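Local atomic coordinates of probable zinc protease (Pseudomonas aeruginosa, PDB entry 4NNZ), a protein that probably hydrolyses peptide bonds as the PA0372 subunit of a heterodimeric zinc protease of the M16 peptidase family. Residues 185-190 / 212-217; 91-96 / 105-110; 249-254 / 413-418. All blocks are in the same frame, centred on the assembly; numbering follows the deposited sequence.

Contact 1 (185-190 / 212-217); sequences YAPNNA and GEIPWR
The side-chain amide of N188 lies over one face of the W216 indole, toward the rim. N188 CG sits 3.4 Å from W216 CD1, and the amide and ring planes are 19° apart. The guanidinium of R217 has the Y185 carbonyl over one face, while P187 CD comes to its edge. NH1 of R217 is modelled only 3.0 Å from A186 CB, so the exact placement of this end is doubtful. Y185 O lies 3.1 Å from R217 NH2, but the angle is too poor for a hydrogen bond.

N188 CG stands between its backbone N and carbonyl carbon (chi1 47°), which turns the amide onto the backbone of R217. ND2 of N188 donates to R217 O at 3.0 Å, with that oxygen near the amide plane. In return R217 N gives a straighter but longer bond, 3.3 Å, to N188 OD1. P187 adds an apolar touch: its CG is 3.8 Å from I214 CG2. Nearby, M111 of helix 100-112 packs on both P187 and I214.

The contact ties the turn after helix 174-184 to the loop after helix 200-211. The paired bonds fix the rotation of the N188 amide and so hold it flat on the indole. R217 NE also bonds E182 O, so its positive charge sits at the C-terminal end of helix 174-184, where it is probably stabilising.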
ATOM      1  N   TYR A 185      12.665  12.060 -13.858  1.00 43.89           N
ATOM      2  CA  TYR A 185      13.279  11.905 -15.144  1.00 44.57           C
ATOM      3  C   TYR A 185      14.498  12.763 -15.204  1.00 43.67           C
ATOM      4  O   TYR A 185      14.489  13.819 -15.762  1.00 53.81           O
ATOM      5  CB  TYR A 185      12.301  12.277 -16.230  1.00 47.67           C
ATOM      6  CG  TYR A 185      11.501  11.128 -16.726  1.00 48.80           C
ATOM      7  CD1 TYR A 185      10.700  10.399 -15.883  1.00 50.52           C
ATOM      8  CD2 TYR A 185      11.540  10.771 -18.032  1.00 50.83           C
ATOM      9  CE1 TYR A 185       9.971   9.335 -16.337  1.00 47.80           C
ATOM     10  CE2 TYR A 185      10.810   9.715 -18.489  1.00 52.98           C
ATOM     11  CZ  TYR A 185      10.036   9.005 -17.635  1.00 49.33           C
ATOM     12  OH  TYR A 185       9.332   7.971 -18.112  1.00 48.43           O
ATOM     13  N   ALA A 186      15.545  12.309 -14.582  1.00 41.46           N
ATOM     14  CA  ALA A 186      16.718  13.092 -14.491  1.00 45.37           C
ATOM     15  C   ALA A 186      17.918  12.246 -14.817  1.00 47.88           C
ATOM     16  O   ALA A 186      17.908  11.060 -14.617  1.00 43.36           O
ATOM     17  CB  ALA A 186      16.834  13.672 -13.119  1.00 43.64           C
ATOM     18  N   PRO A 187      18.999  12.883 -15.245  1.00 43.29           N
ATOM     19  CA  PRO A 187      20.185  12.203 -15.735  1.00 40.73           C
ATOM     20  C   PRO A 187      20.790  11.336 -14.694  1.00 41.54           C
ATOM     21  O   PRO A 187      21.279  10.294 -14.994  1.00 44.26           O
ATOM     22  CB  PRO A 187      21.114  13.346 -16.051  1.00 45.19           C
ATOM     23  CG  PRO A 187      20.245  14.545 -16.176  1.00 47.49           C
ATOM     24  CD  PRO A 187      18.841  14.166 -15.910  1.00 43.01           C
ATOM     25  N   ASN A 188      20.704  11.756 -13.458  1.00 43.88           N
ATOM     26  CA  ASN A 188      21.260  10.995 -12.388  1.00 40.18           C
ATOM     27  C   ASN A 188      20.303   9.928 -11.926  1.00 41.76           C
ATOM     28  O   ASN A 188      20.590   9.196 -11.022  1.00 44.68           O
ATOM     29  CB  ASN A 188      21.709  11.886 -11.254  1.00 41.25           C
ATOM     30  CG  ASN A 188      20.684  12.911 -10.866  1.00 40.67           C
ATOM     31  OD1 ASN A 188      20.333  13.765 -11.640  1.00 36.87           O
ATOM     32  ND2 ASN A 188      20.233  12.842  -9.647  1.00 37.87           N
ATOM     33  N   ASN A 189      19.155   9.847 -12.569  1.00 40.34           N
ATOM     34  CA  ASN A 189      18.248   8.748 -12.357  1.00 38.00           C
ATOM     35  C   ASN A 189      18.171   7.806 -13.520  1.00 35.35           C
ATOM     36  O   ASN A 189      17.294   7.018 -13.588  1.00 35.43           O
ATOM     37  CB  ASN A 189      16.866   9.250 -12.013  1.00 38.14           C
ATOM     38  CG  ASN A 189      16.093   8.270 -11.199  1.00 42.15           C
ATOM     39  OD1 ASN A 189      16.647   7.540 -10.426  1.00 44.29           O
ATOM     40  ND2 ASN A 189      14.817   8.236 -11.389  1.00 41.30           N
ATOM     41  N   ALA A 190      19.091   7.905 -14.442  1.00 36.22           N
ATOM     42  CA  ALA A 190      18.960   7.212 -15.691  1.00 37.53           C
ATOM     43  C   ALA A 190      20.190   6.483 -16.166  1.00 37.70           C
ATOM     44  O   ALA A 190      21.278   6.800 -15.796  1.00 42.31           O
ATOM     45  CB  ALA A 190      18.477   8.168 -16.748  1.00 36.33           C
ATOM     46  N   GLY A 212      24.944  16.009 -22.212  1.00 62.65           N
ATOM     47  CA  GLY A 212      25.879  16.618 -21.299  1.00 59.67           C
ATOM     48  C   GLY A 212      25.352  17.884 -20.707  1.00 61.25           C
ATOM     49  O   GLY A 212      25.646  18.237 -19.594  1.00 62.83           O
ATOM     50  N   GLU A 213      24.573  18.551 -21.518  1.00 59.93           N
ATOM     51  CA  GLU A 213      23.964  19.824 -21.252  1.00 65.40           C
ATOM     52  C   GLU A 213      22.988  19.765 -20.118  1.00 61.30           C
ATOM     53  O   GLU A 213      22.771  20.730 -19.434  1.00 66.25           O
ATOM     54  CB  GLU A 213      23.262  20.337 -22.506  1.00 76.02           C
ATOM     55  CG  GLU A 213      22.951  19.289 -23.573  1.00 83.67           C
ATOM     56  CD  GLU A 213      23.939  19.306 -24.712  1.00 84.84           C
ATOM     57  OE1 GLU A 213      24.019  20.332 -25.411  1.00 76.79           O
ATOM     58  OE2 GLU A 213      24.638  18.297 -24.913  1.00 76.98           O
ATOM     59  N   ILE A 214      22.326  18.635 -20.009  1.00 62.65           N
ATOM     60  CA  ILE A 214      21.254  18.460 -19.072  1.00 56.63           C
ATOM     61  C   ILE A 214      21.790  18.379 -17.677  1.00 49.62           C
ATOM     62  O   ILE A 214      22.678  17.624 -17.377  1.00 47.34           O
ATOM     63  CB  ILE A 214      20.461  17.200 -19.396  1.00 58.00           C
ATOM     64  CG1 ILE A 214      20.257  17.095 -20.898  1.00 61.03           C
ATOM     65  CG2 ILE A 214      19.166  17.196 -18.626  1.00 61.64           C
ATOM     66  CD1 ILE A 214      18.998  16.410 -21.358  1.00 59.47           C
ATOM     67  N   PRO A 215      21.152  19.254 -16.795  1.00 49.66           N
ATOM     68  CA  PRO A 215      21.755  19.288 -15.467  1.00 51.72           C
ATOM     69  C   PRO A 215      21.195  18.322 -14.468  1.00 56.50           C
ATOM     70  O   PRO A 215      20.071  17.928 -14.564  1.00 72.93           O
ATOM     71  CB  PRO A 215      21.460  20.679 -15.015  1.00 54.68           C
ATOM     72  CG  PRO A 215      20.091  20.868 -15.430  1.00 52.03           C
ATOM     73  CD  PRO A 215      20.021  20.309 -16.785  1.00 48.60           C
ATOM     74  N   TRP A 216      22.001  17.978 -13.495  1.00 51.42           N
ATOM     75  CA  TRP A 216      21.660  17.101 -12.420  1.00 51.02           C
ATOM     76  C   TRP A 216      20.557  17.718 -11.602  1.00 53.05           C
ATOM     77  O   TRP A 216      20.500  18.905 -11.461  1.00 55.04           O
ATOM     78  CB  TRP A 216      22.916  17.008 -11.611  1.00 46.76           C
ATOM     79  CG  TRP A 216      22.942  16.133 -10.499  1.00 45.39           C
ATOM     80  CD1 TRP A 216      23.430  14.910 -10.474  1.00 47.56           C
ATOM     81  CD2 TRP A 216      22.553  16.442  -9.177  1.00 47.39           C
ATOM     82  NE1 TRP A 216      23.331  14.386  -9.238  1.00 46.32           N
ATOM     83  CE2 TRP A 216      22.793  15.323  -8.414  1.00 47.98           C
ATOM     84  CE3 TRP A 216      22.000  17.553  -8.571  1.00 45.91           C
ATOM     85  CZ2 TRP A 216      22.501  15.268  -7.089  1.00 44.49           C
ATOM     86  CZ3 TRP A 216      21.717  17.500  -7.282  1.00 44.00           C
ATOM     87  CH2 TRP A 216      21.963  16.369  -6.540  1.00 47.27           C
ATOM     88  N   ARG A 217      19.646  16.904 -11.106  1.00 56.51           N
ATOM     89  CA  ARG A 217      18.529  17.366 -10.319  1.00 60.70           C
ATOM     90  C   ARG A 217      18.473  16.548  -9.062  1.00 58.70           C
ATOM     91  O   ARG A 217      18.671  15.377  -9.133  1.00 52.18           O
ATOM     92  CB  ARG A 217      17.220  17.145 -11.059  1.00 69.74           C
ATOM     93  CG  ARG A 217      17.073  17.809 -12.404  1.00 76.45           C
ATOM     94  CD  ARG A 217      15.616  18.030 -12.775  1.00 83.30           C
ATOM     95  NE  ARG A 217      15.038  16.942 -13.554  1.00 92.54           N
ATOM     96  CZ  ARG A 217      15.387  16.638 -14.798  1.00 97.80           C
ATOM     97  NH1 ARG A 217      16.540  16.029 -15.020  1.00 93.80           N
ATOM     98  NH2 ARG A 217      14.589  16.940 -15.822  1.00 96.82           N
TER

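Contact 2 (91-96 / 105-110); sequences YYQVLA and EMEADR
Y91 and R110 form a cation-pi stack between a strand and the helix packed on its sheet. Strand 89-96 belongs to the mixed six-stranded sheet, and helix 100-112 follows it in the chain. The helix runs back nearly antiparallel to the strand, at 168° between the segment directions. The two axes come within 10.6 Å, so the link is made by side chains.

The R110 guanidinium lies flat on the Y91 ring, with the planes 12° apart and the centres 4.3 Å apart. It is offset toward the CD2 side of the ring: R110 NE is 3.6 Å from Y91 CD2. The methylene before it also lies over the face, with R110 CD 3.9 Å from the ring centroid in a CH-pi contact. A bend at chi3 of R110 (-77°) helps lay the planar end over the ring.

E107 lies one helical turn before R110 and pairs with it in a salt bridge. The modelled separations are too short to be exact. The carboxylate also nears the strand, with E107 OE2 3.9 Å from Y91 CB. The Q93 side chain runs alongside those of E107 and M106, pointing the other way. M106 CE reaches Q93 NE2 at 4.0 Å. The two segments share no hydrogen bond. M57 packs on both Y91 and R110.

E107 probably helps to orient the arginine that stacks on Y91. Its negative charge would partly offset that of R110, which probably makes this charged pair tolerable in a largely buried contact.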
ATOM      1  N   TYR A  91      12.994   3.152 -22.416  1.00 37.76           N
ATOM      2  CA  TYR A  91      12.729   3.464 -23.790  1.00 37.03           C
ATOM      3  C   TYR A  91      13.868   2.950 -24.625  1.00 39.14           C
ATOM      4  O   TYR A  91      14.989   3.208 -24.332  1.00 40.79           O
ATOM      5  CB  TYR A  91      12.586   4.953 -23.987  1.00 36.16           C
ATOM      6  CG  TYR A  91      11.584   5.644 -23.125  1.00 34.47           C
ATOM      7  CD1 TYR A  91      11.845   5.908 -21.819  1.00 35.57           C
ATOM      8  CD2 TYR A  91      10.397   6.066 -23.632  1.00 35.08           C
ATOM      9  CE1 TYR A  91      10.942   6.556 -21.037  1.00 34.43           C
ATOM     10  CE2 TYR A  91       9.487   6.716 -22.855  1.00 37.11           C
ATOM     11  CZ  TYR A  91       9.774   6.955 -21.559  1.00 36.72           C
ATOM     12  OH  TYR A  91       8.879   7.597 -20.783  1.00 40.99           O
ATOM     13  N   TYR A  92      13.569   2.204 -25.666  1.00 42.68           N
ATOM     14  CA  TYR A  92      14.603   1.664 -26.498  1.00 50.80           C
ATOM     15  C   TYR A  92      14.266   1.737 -27.948  1.00 51.06           C
ATOM     16  O   TYR A  92      13.134   1.668 -28.322  1.00 50.81           O
ATOM     17  CB  TYR A  92      14.845   0.219 -26.155  1.00 57.85           C
ATOM     18  CG  TYR A  92      13.635  -0.624 -26.347  1.00 65.87           C
ATOM     19  CD1 TYR A  92      12.738  -0.791 -25.337  1.00 76.07           C
ATOM     20  CD2 TYR A  92      13.386  -1.240 -27.540  1.00 73.72           C
ATOM     21  CE1 TYR A  92      11.623  -1.565 -25.501  1.00 85.45           C
ATOM     22  CE2 TYR A  92      12.275  -2.019 -27.721  1.00 81.70           C
ATOM     23  CZ  TYR A  92      11.393  -2.181 -26.699  1.00 86.01           C
ATOM     24  OH  TYR A  92      10.266  -2.953 -26.855  1.00 79.90           O
ATOM     25  N   GLN A  93      15.290   1.837 -28.764  1.00 50.86           N
ATOM     26  CA  GLN A  93      15.138   1.858 -30.175  1.00 52.49           C
ATOM     27  C   GLN A  93      16.192   0.957 -30.750  1.00 48.91           C
ATOM     28  O   GLN A  93      17.174   0.720 -30.138  1.00 46.66           O
ATOM     29  CB  GLN A  93      15.301   3.277 -30.692  1.00 57.70           C
ATOM     30  CG  GLN A  93      16.501   3.998 -30.130  1.00 70.60           C
ATOM     31  CD  GLN A  93      16.229   5.442 -29.773  1.00 83.50           C
ATOM     32  OE1 GLN A  93      16.681   5.925 -28.743  1.00 80.53           O
ATOM     33  NE2 GLN A  93      15.506   6.135 -30.623  1.00 76.13           N
ATOM     34  N   VAL A  94      15.966   0.441 -31.928  1.00 49.33           N
ATOM     35  CA  VAL A  94      16.956  -0.355 -32.568  1.00 49.91           C
ATOM     36  C   VAL A  94      17.140   0.277 -33.921  1.00 50.63           C
ATOM     37  O   VAL A  94      16.197   0.769 -34.491  1.00 46.23           O
ATOM     38  CB  VAL A  94      16.514  -1.801 -32.655  1.00 55.31           C
ATOM     39  CG1 VAL A  94      15.060  -1.894 -33.014  1.00 55.40           C
ATOM     40  CG2 VAL A  94      17.364  -2.554 -33.636  1.00 57.08           C
ATOM     41  N   LEU A  95      18.366   0.316 -34.410  1.00 49.13           N
ATOM     42  CA  LEU A  95      18.638   1.131 -35.568  1.00 49.65           C
ATOM     43  C   LEU A  95      19.920   0.923 -36.306  1.00 50.13           C
ATOM     44  O   LEU A  95      20.809   0.221 -35.891  1.00 52.17           O
ATOM     45  CB  LEU A  95      18.519   2.589 -35.194  1.00 54.54           C
ATOM     46  CG  LEU A  95      18.866   2.916 -33.752  1.00 61.09           C
ATOM     47  CD1 LEU A  95      20.287   3.384 -33.603  1.00 65.77           C
ATOM     48  CD2 LEU A  95      17.929   3.957 -33.242  1.00 63.52           C
ATOM     49  N   ALA A  96      19.969   1.579 -37.438  1.00 50.74           N
ATOM     50  CA  ALA A  96      21.096   1.553 -38.300  1.00 48.72           C
ATOM     51  C   ALA A  96      22.192   2.382 -37.727  1.00 47.41           C
ATOM     52  O   ALA A  96      22.027   3.442 -37.217  1.00 43.40           O
ATOM     53  CB  ALA A  96      20.703   2.054 -39.658  1.00 47.70           C
ATOM     54  N   GLU A 105      19.759  11.962 -29.892  1.00 55.95           N
ATOM     55  CA  GLU A 105      19.364  13.339 -29.788  1.00 62.29           C
ATOM     56  C   GLU A 105      17.945  13.452 -29.331  1.00 63.38           C
ATOM     57  O   GLU A 105      17.592  14.409 -28.683  1.00 67.93           O
ATOM     58  CB  GLU A 105      19.554  14.059 -31.120  1.00 67.66           C
ATOM     59  CG  GLU A 105      18.796  15.367 -31.265  1.00 77.57           C
ATOM     60  CD  GLU A 105      19.110  16.094 -32.550  1.00 89.74           C
ATOM     61  OE1 GLU A 105      18.510  15.772 -33.590  1.00 82.79           O
ATOM     62  OE2 GLU A 105      19.958  17.000 -32.531  1.00 93.89           O
ATOM     63  N   MET A 106      17.122  12.488 -29.685  1.00 62.30           N
ATOM     64  CA  MET A 106      15.725  12.591 -29.390  1.00 63.58           C
ATOM     65  C   MET A 106      15.364  11.893 -28.104  1.00 61.42           C
ATOM     66  O   MET A 106      14.296  12.079 -27.595  1.00 59.77           O
ATOM     67  CB  MET A 106      14.904  12.128 -30.563  1.00 67.17           C
ATOM     68  CG  MET A 106      14.572  10.672 -30.562  1.00 83.98           C
ATOM     69  SD  MET A 106      13.768  10.182 -32.088  1.00102.28           S
ATOM     70  CE  MET A 106      12.734   8.889 -31.417  1.00 95.65           C
ATOM     71  N   GLU A 107      16.281  11.117 -27.567  1.00 57.01           N
ATOM     72  CA  GLU A 107      16.110  10.529 -26.266  1.00 58.43           C
ATOM     73  C   GLU A 107      16.497  11.561 -25.243  1.00 60.02           C
ATOM     74  O   GLU A 107      15.935  11.645 -24.185  1.00 58.09           O
ATOM     75  CB  GLU A 107      17.007   9.316 -26.134  1.00 59.53           C
ATOM     76  CG  GLU A 107      16.360   8.030 -25.644  1.00 61.60           C
ATOM     77  CD  GLU A 107      14.858   8.065 -25.559  1.00 61.78           C
ATOM     78  OE1 GLU A 107      14.342   8.640 -24.609  1.00 68.26           O
ATOM     79  OE2 GLU A 107      14.188   7.520 -26.432  1.00 58.40           O
ATOM     80  N   ALA A 108      17.488  12.350 -25.600  1.00 63.49           N
ATOM     81  CA  ALA A 108      17.938  13.492 -24.855  1.00 56.51           C
ATOM     82  C   ALA A 108      16.879  14.530 -24.798  1.00 56.44           C
ATOM     83  O   ALA A 108      16.794  15.246 -23.851  1.00 61.83           O
ATOM     84  CB  ALA A 108      19.194  14.052 -25.458  1.00 54.95           C
ATOM     85  N   ASP A 109      16.125  14.670 -25.863  1.00 57.70           N
ATOM     86  CA  ASP A 109      15.069  15.640 -25.890  1.00 62.51           C
ATOM     87  C   ASP A 109      14.037  15.322 -24.856  1.00 60.16           C
ATOM     88  O   ASP A 109      13.522  16.174 -24.190  1.00 54.48           O
ATOM     89  CB  ASP A 109      14.405  15.611 -27.232  1.00 73.06           C
ATOM     90  CG  ASP A 109      13.784  16.907 -27.578  1.00 77.16           C
ATOM     91  OD1 ASP A 109      14.507  17.897 -27.548  1.00 79.35           O
ATOM     92  OD2 ASP A 109      12.588  16.940 -27.886  1.00 78.80           O
ATOM     93  N   ARG A 110      13.749  14.052 -24.736  1.00 61.90           N
ATOM     94  CA  ARG A 110      12.794  13.583 -23.801  1.00 60.16           C
ATOM     95  C   ARG A 110      13.246  13.943 -22.416  1.00 57.50           C
ATOM     96  O   ARG A 110      12.478  14.381 -21.620  1.00 58.19           O
ATOM     97  CB  ARG A 110      12.778  12.075 -23.919  1.00 60.54           C
ATOM     98  CG  ARG A 110      11.421  11.435 -23.859  1.00 71.83           C
ATOM     99  CD  ARG A 110      11.512   9.999 -23.393  1.00 76.45           C
ATOM    100  NE  ARG A 110      11.982   9.144 -24.461  1.00 76.96           N
ATOM    101  CZ  ARG A 110      11.394   9.048 -25.634  1.00 70.51           C
ATOM    102  NH1 ARG A 110      10.314   9.748 -25.878  1.00 72.23           N
ATOM    103  NH2 ARG A 110      11.892   8.256 -26.558  1.00 65.28           N
TER

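Contact 3 (249-254 / 413-418); sequences MGFNVP and SRLTLA
Strands 246-253 and 415-422 are antiparallel neighbours here, their segment axes 4.7 Å apart and 164° between directions. G250 and T416 form the hydrogen-bonded pair: G250 N donates to T416 O at 2.8 Å, and T416 N to G250 O at 3.0 Å. Next along, N252 N donates to R414 O at 3.0 Å. M249 with L417 and F251 with L415 are the non-hydrogen-bonded pairs.

All four of those side chains lie on one face of the sheet. With chi1 at 168°, L415 carries CG away from its own N, and CD1 comes over a face of the F251 ring in a CH-pi contact, 4.1 Å from the centroid. That methyl also touches M249 CB. M249 and L417 lie side by side, with M249 CG 3.8 Å from L417 CD1. W333 of helix 325-341 packs on M249 and L415. T416 points to the other face, against helix 140-152.

Water 2 links the end of strand 246-253 to R414, just before strand 415-422. It donates to N252 O at 2.6 Å and accepts from R414 NE at 2.9 Å. R414 NH1 turns to T411. Water 1 lies among G250 O, N252 OD1 and T416 OG1, and R234 also binds N252 OD1.

The contact joins two inner strands of the five-stranded sheet. Its backbone bonds satisfy buried amides, the apolar face packs under a helix, and water mediates where direct side-chain bonds are lacking.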
ATOM      1  N   MET A 249      -0.500 -19.607  -5.806  1.00 37.77           N
ATOM      2  CA  MET A 249       0.207 -19.554  -4.543  1.00 38.15           C
ATOM      3  C   MET A 249       1.470 -18.738  -4.643  1.00 37.27           C
ATOM      4  O   MET A 249       2.254 -18.939  -5.514  1.00 42.46           O
ATOM      5  CB  MET A 249       0.560 -20.943  -4.086  1.00 39.09           C
ATOM      6  CG  MET A 249      -0.635 -21.771  -3.711  1.00 41.23           C
ATOM      7  SD  MET A 249      -0.231 -23.478  -3.457  1.00 46.41           S
ATOM      8  CE  MET A 249       0.642 -23.431  -1.925  1.00 44.71           C
ATOM      9  N   GLY A 250       1.666 -17.810  -3.738  1.00 40.07           N
ATOM     10  CA  GLY A 250       2.862 -17.004  -3.734  1.00 36.10           C
ATOM     11  C   GLY A 250       3.589 -17.016  -2.421  1.00 34.00           C
ATOM     12  O   GLY A 250       2.980 -16.941  -1.427  1.00 35.10           O
ATOM     13  N   PHE A 251       4.898 -17.107  -2.437  1.00 32.86           N
ATOM     14  CA  PHE A 251       5.672 -17.046  -1.219  1.00 33.34           C
ATOM     15  C   PHE A 251       6.579 -15.837  -1.145  1.00 32.05           C
ATOM     16  O   PHE A 251       7.318 -15.596  -2.033  1.00 31.77           O
ATOM     17  CB  PHE A 251       6.486 -18.303  -1.083  1.00 33.98           C
ATOM     18  CG  PHE A 251       5.681 -19.499  -0.739  1.00 31.92           C
ATOM     19  CD1 PHE A 251       5.318 -19.736   0.529  1.00 30.09           C
ATOM     20  CD2 PHE A 251       5.284 -20.374  -1.701  1.00 34.22           C
ATOM     21  CE1 PHE A 251       4.589 -20.827   0.855  1.00 30.60           C
ATOM     22  CE2 PHE A 251       4.539 -21.463  -1.387  1.00 33.60           C
ATOM     23  CZ  PHE A 251       4.192 -21.687  -0.098  1.00 32.34           C
ATOM     24  N   ASN A 252       6.497 -15.075  -0.074  1.00 32.97           N
ATOM     25  CA  ASN A 252       7.332 -13.903   0.066  1.00 34.32           C
ATOM     26  C   ASN A 252       8.759 -14.281   0.286  1.00 35.06           C
ATOM     27  O   ASN A 252       9.071 -15.058   1.150  1.00 35.39           O
ATOM     28  CB  ASN A 252       6.894 -13.030   1.226  1.00 31.37           C
ATOM     29  CG  ASN A 252       5.573 -12.377   1.007  1.00 30.82           C
ATOM     30  OD1 ASN A 252       4.570 -12.897   1.383  1.00 30.20           O
ATOM     31  ND2 ASN A 252       5.585 -11.222   0.427  1.00 30.37           N
ATOM     32  N   VAL A 253       9.631 -13.711  -0.507  1.00 35.68           N
ATOM     33  CA  VAL A 253      11.004 -14.136  -0.541  1.00 36.17           C
ATOM     34  C   VAL A 253      11.920 -13.004  -0.874  1.00 34.43           C
ATOM     35  O   VAL A 253      11.489 -11.968  -1.240  1.00 34.61           O
ATOM     36  CB  VAL A 253      11.255 -15.267  -1.539  1.00 34.60           C
ATOM     37  CG1 VAL A 253      10.718 -16.569  -1.033  1.00 34.65           C
ATOM     38  CG2 VAL A 253      10.688 -14.932  -2.880  1.00 36.69           C
ATOM     39  N   PRO A 254      13.203 -13.210  -0.736  1.00 36.20           N
ATOM     40  CA  PRO A 254      14.193 -12.241  -1.166  1.00 37.38           C
ATOM     41  C   PRO A 254      14.511 -12.252  -2.648  1.00 37.10           C
ATOM     42  O   PRO A 254      14.193 -13.143  -3.366  1.00 39.21           O
ATOM     43  CB  PRO A 254      15.415 -12.642  -0.377  1.00 34.80           C
ATOM     44  CG  PRO A 254      15.214 -14.057  -0.098  1.00 34.51           C
ATOM     45  CD  PRO A 254      13.780 -14.204   0.155  1.00 34.49           C
ATOM     46  N   SER A 413       3.478 -19.188   6.701  1.00 39.40           N
ATOM     47  CA  SER A 413       3.597 -17.824   7.145  1.00 37.89           C
ATOM     48  C   SER A 413       3.984 -16.891   6.047  1.00 35.41           C
ATOM     49  O   SER A 413       3.889 -15.731   6.204  1.00 36.83           O
ATOM     50  CB  SER A 413       4.556 -17.696   8.303  1.00 36.66           C
ATOM     51  OG  SER A 413       5.792 -18.243   7.999  1.00 36.77           O
ATOM     52  N   ARG A 414       4.455 -17.420   4.947  1.00 35.38           N
ATOM     53  CA  ARG A 414       4.911 -16.602   3.867  1.00 35.87           C
ATOM     54  C   ARG A 414       4.003 -16.667   2.675  1.00 33.65           C
ATOM     55  O   ARG A 414       4.303 -16.142   1.669  1.00 31.08           O
ATOM     56  CB  ARG A 414       6.304 -17.022   3.471  1.00 36.12           C
ATOM     57  CG  ARG A 414       7.329 -16.765   4.524  1.00 37.45           C
ATOM     58  CD  ARG A 414       8.561 -17.586   4.309  1.00 36.55           C
ATOM     59  NE  ARG A 414       9.667 -17.039   5.046  1.00 40.34           N
ATOM     60  CZ  ARG A 414       9.972 -17.354   6.288  1.00 39.02           C
ATOM     61  NH1 ARG A 414       9.269 -18.228   6.929  1.00 42.08           N
ATOM     62  NH2 ARG A 414      10.993 -16.804   6.872  1.00 39.50           N
ATOM     63  N   LEU A 415       2.884 -17.323   2.832  1.00 34.20           N
ATOM     64  CA  LEU A 415       2.023 -17.659   1.750  1.00 34.78           C
ATOM     65  C   LEU A 415       0.831 -16.751   1.549  1.00 36.74           C
ATOM     66  O   LEU A 415       0.146 -16.442   2.473  1.00 37.05           O
ATOM     67  CB  LEU A 415       1.522 -19.070   1.957  1.00 35.28           C
ATOM     68  CG  LEU A 415       0.390 -19.537   1.077  1.00 37.54           C
ATOM     69  CD1 LEU A 415       0.912 -19.817  -0.302  1.00 37.85           C
ATOM     70  CD2 LEU A 415      -0.227 -20.769   1.650  1.00 38.82           C
ATOM     71  N   THR A 416       0.618 -16.335   0.312  1.00 35.93           N
ATOM     72  CA  THR A 416      -0.624 -15.790  -0.166  1.00 34.87           C
ATOM     73  C   THR A 416      -1.159 -16.764  -1.181  1.00 36.52           C
ATOM     74  O   THR A 416      -0.524 -17.068  -2.133  1.00 34.66           O
ATOM     75  CB  THR A 416      -0.432 -14.466  -0.887  1.00 34.35           C
ATOM     76  OG1 THR A 416       0.446 -13.642  -0.161  1.00 33.58           O
ATOM     77  CG2 THR A 416      -1.690 -13.760  -1.015  1.00 34.92           C
ATOM     78  N   LEU A 417      -2.342 -17.262  -0.940  1.00 36.85           N
ATOM     79  CA  LEU A 417      -2.975 -18.196  -1.821  1.00 37.77           C
ATOM     80  C   LEU A 417      -4.306 -17.654  -2.280  1.00 38.27           C
ATOM     81  O   LEU A 417      -5.065 -17.197  -1.495  1.00 38.32           O
ATOM     82  CB  LEU A 417      -3.176 -19.518  -1.112  1.00 37.18           C
ATOM     83  CG  LEU A 417      -4.027 -20.546  -1.811  1.00 36.13           C
ATOM     84  CD1 LEU A 417      -3.630 -21.924  -1.410  1.00 39.17           C
ATOM     85  CD2 LEU A 417      -5.481 -20.319  -1.544  1.00 38.57           C
ATOM     86  N   ALA A 418      -4.577 -17.707  -3.568  1.00 37.14           N
ATOM     87  CA  ALA A 418      -5.844 -17.247  -4.078  1.00 37.32           C
ATOM     88  C   ALA A 418      -6.582 -18.237  -4.947  1.00 36.12           C
ATOM     89  O   ALA A 418      -6.010 -18.790  -5.810  1.00 38.10           O
ATOM     90  CB  ALA A 418      -5.653 -15.966  -4.825  1.00 38.95           C
TER
HETATM   91  O   HOH W   1       2.813 -14.332  -0.289  1.00 34.56           O
HETATM   92  O   HOH W   2      10.290 -14.691   3.474  1.00 45.07           O

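How the contacts relate
Along the chain contact 2 comes first, then contact 1, then contact 3, each closing before the next opens. Contacts 1 and 2 are neighbours, with centres 16 Å apart. Y185 OH and Y91 OH are 2.7 Å apart, a probable hydrogen bond between them, and I214 packs on helix 100-112. Both belong to the half built on the six-stranded sheet, which holds strand 89-96 and strand 190-196. Contact 3 sits in the separate five-stranded sheet, across the chain's centre, its own centre about 38 Å from contact 1 and 39 Å from contact 2. Contacts 1 and 2 thus tie helices and loops around the first sheet, while contact 3 holds the second together, in line with the two-half build of M16 subunits.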